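Local coordinates for protein amidohydrolase 2 (Bifidobacterium longum subsp. infantis, PDB 6UVZ) that is probably a hydrolase of the metallo-dependent amidohydrolase superfamily, its natural substrate not established, at residues L6-P18 against K213-L225. Residues are numbered along the deposited sequence; the frame is centred on the assembly and turned at random.
Sequences LNVIDSHFHIWDP and KVLYSSNWPVVEL
Strands 7-10 and 214-216 run at 97° to one another, and the backbones meet from Ser11 and Tyr216 onward, where Ser11 N donates to Tyr216 O. Further along, Asn219 N bonds to His12 O (3.1 Å). His14 N then donates to Trp220 O (2.8 Å). Ser11 OG also donates to Tyr216 O, which thus takes two bonds from one residue. Asp10 reaches Ser218 with its carboxylate, CG anti to the backbone N (chi1 -155°): OD1 appears to accept from Ser218 OG, though its position is less certain, while OD2 takes His12 N (3.2 Å) through its anti lone pair, forming an Asx turn, and a weak bond from Ser218 N. Replacing Asp10 with an alanine would probably leave the amide of His12 without its acceptor and let the turn relax, and deprive the hydroxyl of Ser218 of a likely partner. In the eight-stranded parallel barrel, these are the first and last strands, and the contact closes the ring; His12 and His14 form the His-X-His pair that, in metal-dependent relatives, ends the first strand at the metal site. Asn219 OD1 approaches the edge of the His14 ring, 3.6 Å from His14 NE2, with amide and ring planes 66° apart; the main polar partners lie outside, Gly193 for Asn219, Val58 for His14 and Lys190 for His12. Val8 CG1 packs against Tyr216 CE2 (3.5 Å), and Trp16 CH2 meets Pro221 CG (3.6 Å), next to the cis peptide bond that precedes this proline.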
loop_
_atom_site.group_PDB
_atom_site.type_symbol
_atom_site.label_atom_id
_atom_site.label_comp_id
_atom_site.label_asym_id
_atom_site.label_seq_id
_atom_site.Cartn_x
_atom_site.Cartn_y
_atom_site.Cartn_z
ATOM N N LEU A 6 14.637 3.127 -16.399
ATOM C CA LEU A 6 13.974 3.749 -15.259
ATOM C C LEU A 6 13.947 2.779 -14.089
ATOM O O LEU A 6 13.598 1.606 -14.260
ATOM C CB LEU A 6 12.546 4.171 -15.625
ATOM C CG LEU A 6 11.609 4.562 -14.480
ATOM C CD1 LEU A 6 11.964 5.934 -13.926
ATOM C CD2 LEU A 6 10.157 4.513 -14.933
ATOM N N ASN A 7 14.305 3.269 -12.903
ATOM C CA ASN A 7 14.267 2.470 -11.686
ATOM C C ASN A 7 12.872 2.534 -11.075
ATOM O O ASN A 7 12.291 3.617 -10.953
ATOM C CB ASN A 7 15.311 2.962 -10.684
ATOM C CG ASN A 7 16.725 2.866 -11.220
ATOM O OD1 ASN A 7 17.047 1.964 -11.994
ATOM N ND2 ASN A 7 17.578 3.797 -10.811
ATOM N N VAL A 8 12.341 1.374 -10.691
ATOM C CA VAL A 8 10.971 1.254 -10.203
ATOM C C VAL A 8 10.974 0.466 -8.900
ATOM O O VAL A 8 11.587 -0.605 -8.817
ATOM C CB VAL A 8 10.058 0.573 -11.242
ATOM C CG1 VAL A 8 8.688 0.297 -10.649
ATOM C CG2 VAL A 8 9.935 1.436 -12.489
ATOM N N ILE A 9 10.290 0.997 -7.889
ATOM C CA ILE A 9 10.059 0.304 -6.624
ATOM C C ILE A 9 8.555 0.163 -6.445
ATOM O O ILE A 9 7.840 1.167 -6.333
ATOM C CB ILE A 9 10.683 1.050 -5.434
ATOM C CG1 ILE A 9 12.209 0.978 -5.494
ATOM C CG2 ILE A 9 10.171 0.477 -4.119
ATOM C CD1 ILE A 9 12.897 1.637 -4.316
ATOM N N ASP A 10 8.075 -1.079 -6.419
ATOM C CA ASP A 10 6.649 -1.354 -6.274
ATOM C C ASP A 10 6.282 -1.281 -4.797
ATOM O O ASP A 10 6.637 -2.169 -4.017
ATOM C CB ASP A 10 6.307 -2.723 -6.852
ATOM C CG ASP A 10 4.859 -2.828 -7.283
ATOM O OD1 ASP A 10 4.615 -3.251 -8.430
ATOM O OD2 ASP A 10 3.968 -2.472 -6.484
ATOM N N SER A 11 5.561 -0.232 -4.407
ATOM C CA SER A 11 5.239 -0.031 -3.000
ATOM C C SER A 11 4.041 -0.848 -2.529
ATOM O O SER A 11 3.683 -0.755 -1.350
ATOM C CB SER A 11 4.988 1.456 -2.729
ATOM O OG SER A 11 3.928 1.951 -3.526
ATOM N N HIS A 12 3.426 -1.653 -3.396
ATOM C CA HIS A 12 2.235 -2.407 -3.003
ATOM C C HIS A 12 2.024 -3.546 -3.991
ATOM O O HIS A 12 1.603 -3.306 -5.127
ATOM C CB HIS A 12 1.017 -1.491 -2.953
ATOM C CG HIS A 12 -0.209 -2.138 -2.386
ATOM N ND1 HIS A 12 -0.708 -1.822 -1.140
ATOM C CD2 HIS A 12 -1.042 -3.076 -2.897
ATOM C CE1 HIS A 12 -1.792 -2.540 -0.907
ATOM N NE2 HIS A 12 -2.016 -3.308 -1.957
ATOM N N PHE A 13 2.306 -4.775 -3.560
ATOM C CA PHE A 13 2.015 -5.953 -4.365
ATOM C C PHE A 13 1.675 -7.109 -3.436
ATOM O O PHE A 13 1.953 -7.069 -2.235
ATOM C CB PHE A 13 3.184 -6.321 -5.290
ATOM C CG PHE A 13 4.283 -7.094 -4.612
ATOM C CD1 PHE A 13 4.323 -8.478 -4.689
ATOM C CD2 PHE A 13 5.279 -6.439 -3.910
ATOM C CE1 PHE A 13 5.331 -9.193 -4.070
ATOM C CE2 PHE A 13 6.291 -7.149 -3.289
ATOM C CZ PHE A 13 6.316 -8.528 -3.370
ATOM N N HIS A 14 1.069 -8.148 -4.009
ATOM C CA HIS A 14 0.650 -9.321 -3.258
ATOM C C HIS A 14 1.133 -10.588 -3.948
ATOM O O HIS A 14 1.318 -10.620 -5.168
ATOM C CB HIS A 14 -0.878 -9.388 -3.109
ATOM C CG HIS A 14 -1.493 -8.142 -2.550
ATOM N ND1 HIS A 14 -1.440 -7.823 -1.211
ATOM C CD2 HIS A 14 -2.187 -7.146 -3.148
ATOM C CE1 HIS A 14 -2.069 -6.678 -1.008
ATOM N NE2 HIS A 14 -2.532 -6.247 -2.168
ATOM N N ILE A 15 1.333 -11.634 -3.146
ATOM C CA ILE A 15 1.577 -12.984 -3.639
ATOM C C ILE A 15 0.816 -13.951 -2.741
ATOM O O ILE A 15 0.661 -13.717 -1.540
ATOM C CB ILE A 15 3.079 -13.354 -3.674
ATOM C CG1 ILE A 15 3.718 -13.165 -2.297
ATOM C CG2 ILE A 15 3.816 -12.552 -4.738
ATOM C CD1 ILE A 15 5.153 -13.632 -2.221
ATOM N N TRP A 16 0.333 -15.042 -3.333
ATOM C CA TRP A 16 -0.366 -16.057 -2.558
ATOM C C TRP A 16 -0.386 -17.367 -3.331
ATOM O O TRP A 16 -0.122 -17.407 -4.536
ATOM C CB TRP A 16 -1.795 -15.623 -2.206
ATOM C CG TRP A 16 -2.668 -15.324 -3.389
ATOM C CD1 TRP A 16 -3.215 -16.227 -4.256
ATOM C CD2 TRP A 16 -3.117 -14.033 -3.819
ATOM N NE1 TRP A 16 -3.964 -15.576 -5.206
ATOM C CE2 TRP A 16 -3.921 -14.229 -4.959
ATOM C CE3 TRP A 16 -2.910 -12.730 -3.355
ATOM C CZ2 TRP A 16 -4.520 -13.172 -5.641
ATOM C CZ3 TRP A 16 -3.507 -11.682 -4.032
ATOM C CH2 TRP A 16 -4.301 -11.909 -5.162
ATOM N N ASP A 17 -0.704 -18.437 -2.610
ATOM C CA ASP A 17 -0.854 -19.771 -3.185
ATOM C C ASP A 17 -2.175 -20.340 -2.687
ATOM O O ASP A 17 -2.304 -20.621 -1.477
ATOM C CB ASP A 17 0.316 -20.673 -2.799
ATOM C CG ASP A 17 0.288 -22.012 -3.512
ATOM O OD1 ASP A 17 -0.557 -22.197 -4.412
ATOM O OD2 ASP A 17 1.116 -22.882 -3.170
ATOM N N PRO A 18 -3.172 -20.524 -3.559
ATOM C CA PRO A 18 -4.499 -20.954 -3.086
ATOM C C PRO A 18 -4.529 -22.357 -2.500
ATOM O O PRO A 18 -5.511 -22.701 -1.829
ATOM C CB PRO A 18 -5.367 -20.862 -4.348
ATOM C CG PRO A 18 -4.400 -21.001 -5.478
ATOM C CD PRO A 18 -3.137 -20.335 -5.019
ATOM N N LYS A 213 5.436 12.971 -1.790
ATOM C CA LYS A 213 4.653 12.099 -0.922
ATOM C C LYS A 213 3.639 11.302 -1.730
ATOM O O LYS A 213 2.507 11.073 -1.296
ATOM C CB LYS A 213 3.973 12.908 0.180
ATOM C CG LYS A 213 4.958 13.593 1.122
ATOM C CD LYS A 213 4.357 14.814 1.802
ATOM C CE LYS A 213 3.304 14.431 2.826
ATOM N NZ LYS A 213 2.766 15.619 3.542
ATOM N N VAL A 214 4.036 10.864 -2.924
ATOM C CA VAL A 214 3.201 10.042 -3.792
ATOM C C VAL A 214 4.014 8.829 -4.219
ATOM O O VAL A 214 5.123 8.973 -4.745
ATOM C CB VAL A 214 2.704 10.827 -5.022
ATOM C CG1 VAL A 214 1.977 9.904 -5.978
ATOM C CG2 VAL A 214 1.794 11.967 -4.593
ATOM N N LEU A 215 3.465 7.638 -3.995
ATOM C CA LEU A 215 4.164 6.384 -4.237
ATOM C C LEU A 215 3.563 5.664 -5.435
ATOM O O LEU A 215 2.340 5.622 -5.596
ATOM C CB LEU A 215 4.091 5.473 -3.008
ATOM C CG LEU A 215 4.466 6.076 -1.653
ATOM C CD1 LEU A 215 4.056 5.142 -0.527
ATOM C CD2 LEU A 215 5.953 6.363 -1.591
ATOM N N TYR A 216 4.425 5.089 -6.271
ATOM C CA TYR A 216 3.959 4.216 -7.341
ATOM C C TYR A 216 3.528 2.877 -6.760
ATOM O O TYR A 216 4.261 2.264 -5.977
ATOM C CB TYR A 216 5.041 3.996 -8.397
ATOM C CG TYR A 216 4.781 2.768 -9.241
ATOM C CD1 TYR A 216 3.792 2.769 -10.217
ATOM C CD2 TYR A 216 5.510 1.601 -9.049
ATOM C CE1 TYR A 216 3.543 1.644 -10.983
ATOM C CE2 TYR A 216 5.266 0.472 -9.809
ATOM C CZ TYR A 216 4.284 0.499 -10.775
ATOM O OH TYR A 216 4.042 -0.623 -11.533
ATOM N N SER A 217 2.345 2.420 -7.159
ATOM C CA SER A 217 1.789 1.165 -6.679
ATOM C C SER A 217 1.100 0.454 -7.831
ATOM O O SER A 217 0.333 1.073 -8.576
ATOM C CB SER A 217 0.803 1.404 -5.530
ATOM O OG SER A 217 0.003 0.260 -5.300
ATOM N N SER A 218 1.371 -0.841 -7.976
ATOM C CA SER A 218 0.755 -1.651 -9.019
ATOM C C SER A 218 -0.480 -2.401 -8.548
ATOM O O SER A 218 -1.359 -2.690 -9.367
ATOM C CB SER A 218 1.762 -2.664 -9.577
ATOM O OG SER A 218 2.099 -3.634 -8.600
ATOM N N ASN A 219 -0.564 -2.725 -7.256
ATOM C CA ASN A 219 -1.652 -3.535 -6.703
ATOM C C ASN A 219 -1.743 -4.891 -7.402
ATOM O O ASN A 219 -2.823 -5.473 -7.523
ATOM C CB ASN A 219 -2.993 -2.795 -6.773
ATOM C CG ASN A 219 -4.003 -3.319 -5.771
ATOM O OD1 ASN A 219 -3.642 -3.966 -4.788
ATOM N ND2 ASN A 219 -5.278 -3.039 -6.016
ATOM N N TRP A 220 -0.602 -5.394 -7.863
ATOM C CA TRP A 220 -0.559 -6.677 -8.546
ATOM C C TRP A 220 -0.745 -7.811 -7.539
ATOM O O TRP A 220 -0.242 -7.729 -6.414
ATOM C CB TRP A 220 0.776 -6.823 -9.280
ATOM C CG TRP A 220 0.916 -8.064 -10.100
ATOM C CD1 TRP A 220 0.549 -8.231 -11.403
ATOM C CD2 TRP A 220 1.475 -9.314 -9.677
ATOM N NE1 TRP A 220 0.839 -9.508 -11.817
ATOM C CE2 TRP A 220 1.409 -10.193 -10.776
ATOM C CE3 TRP A 220 2.023 -9.773 -8.476
ATOM C CZ2 TRP A 220 1.869 -11.506 -10.709
ATOM C CZ3 TRP A 220 2.480 -11.079 -8.412
ATOM C CH2 TRP A 220 2.400 -11.928 -9.522
ATOM N N PRO A 221 -1.464 -8.886 -7.905
ATOM C CA PRO A 221 -2.122 -9.118 -9.194
ATOM C C PRO A 221 -3.595 -8.713 -9.222
ATOM O O PRO A 221 -4.306 -9.077 -10.158
ATOM C CB PRO A 221 -1.985 -10.627 -9.369
ATOM C CG PRO A 221 -2.108 -11.146 -7.973
ATOM C CD PRO A 221 -1.503 -10.094 -7.060
ATOM N N VAL A 222 -4.045 -7.974 -8.204
ATOM C CA VAL A 222 -5.434 -7.532 -8.167
ATOM C C VAL A 222 -5.741 -6.563 -9.302
ATOM O O VAL A 222 -6.900 -6.446 -9.720
ATOM C CB VAL A 222 -5.752 -6.901 -6.796
ATOM C CG1 VAL A 222 -7.242 -6.622 -6.659
ATOM C CG2 VAL A 222 -5.275 -7.810 -5.676
ATOM N N VAL A 223 -4.724 -5.876 -9.829
ATOM C CA VAL A 223 -4.929 -4.950 -10.937
ATOM C C VAL A 223 -5.413 -5.671 -12.188
ATOM O O VAL A 223 -6.020 -5.049 -13.066
ATOM C CB VAL A 223 -3.628 -4.163 -11.212
ATOM C CG1 VAL A 223 -2.567 -5.070 -11.822
ATOM C CG2 VAL A 223 -3.898 -2.956 -12.102
ATOM N N GLU A 224 -5.176 -6.980 -12.287
ATOM C CA GLU A 224 -5.621 -7.776 -13.423
ATOM C C GLU A 224 -7.074 -8.224 -13.306
ATOM O O GLU A 224 -7.488 -9.138 -14.028
ATOM C CB GLU A 224 -4.712 -8.997 -13.599
ATOM C CG GLU A 224 -3.292 -8.663 -14.026
ATOM C CD GLU A 224 -3.212 -8.139 -15.449
ATOM O OE1 GLU A 224 -4.175 -8.343 -16.218
ATOM O OE2 GLU A 224 -2.183 -7.524 -15.798
ATOM N N LEU A 225 -7.854 -7.606 -12.419
ATOM C CA LEU A 225 -9.264 -7.944 -12.249
ATOM C C LEU A 225 -10.165 -7.001 -13.039
ATOM O O LEU A 225 -10.921 -7.441 -13.910
ATOM C CB LEU A 225 -9.633 -7.922 -10.759
ATOM C CG LEU A 225 -11.013 -8.470 -10.390
ATOM C CD1 LEU A 225 -11.104 -9.952 -10.722
ATOM C CD2 LEU A 225 -11.315 -8.226 -8.920
HETATM O O HOH W 1 7.204 3.674 -5.078
#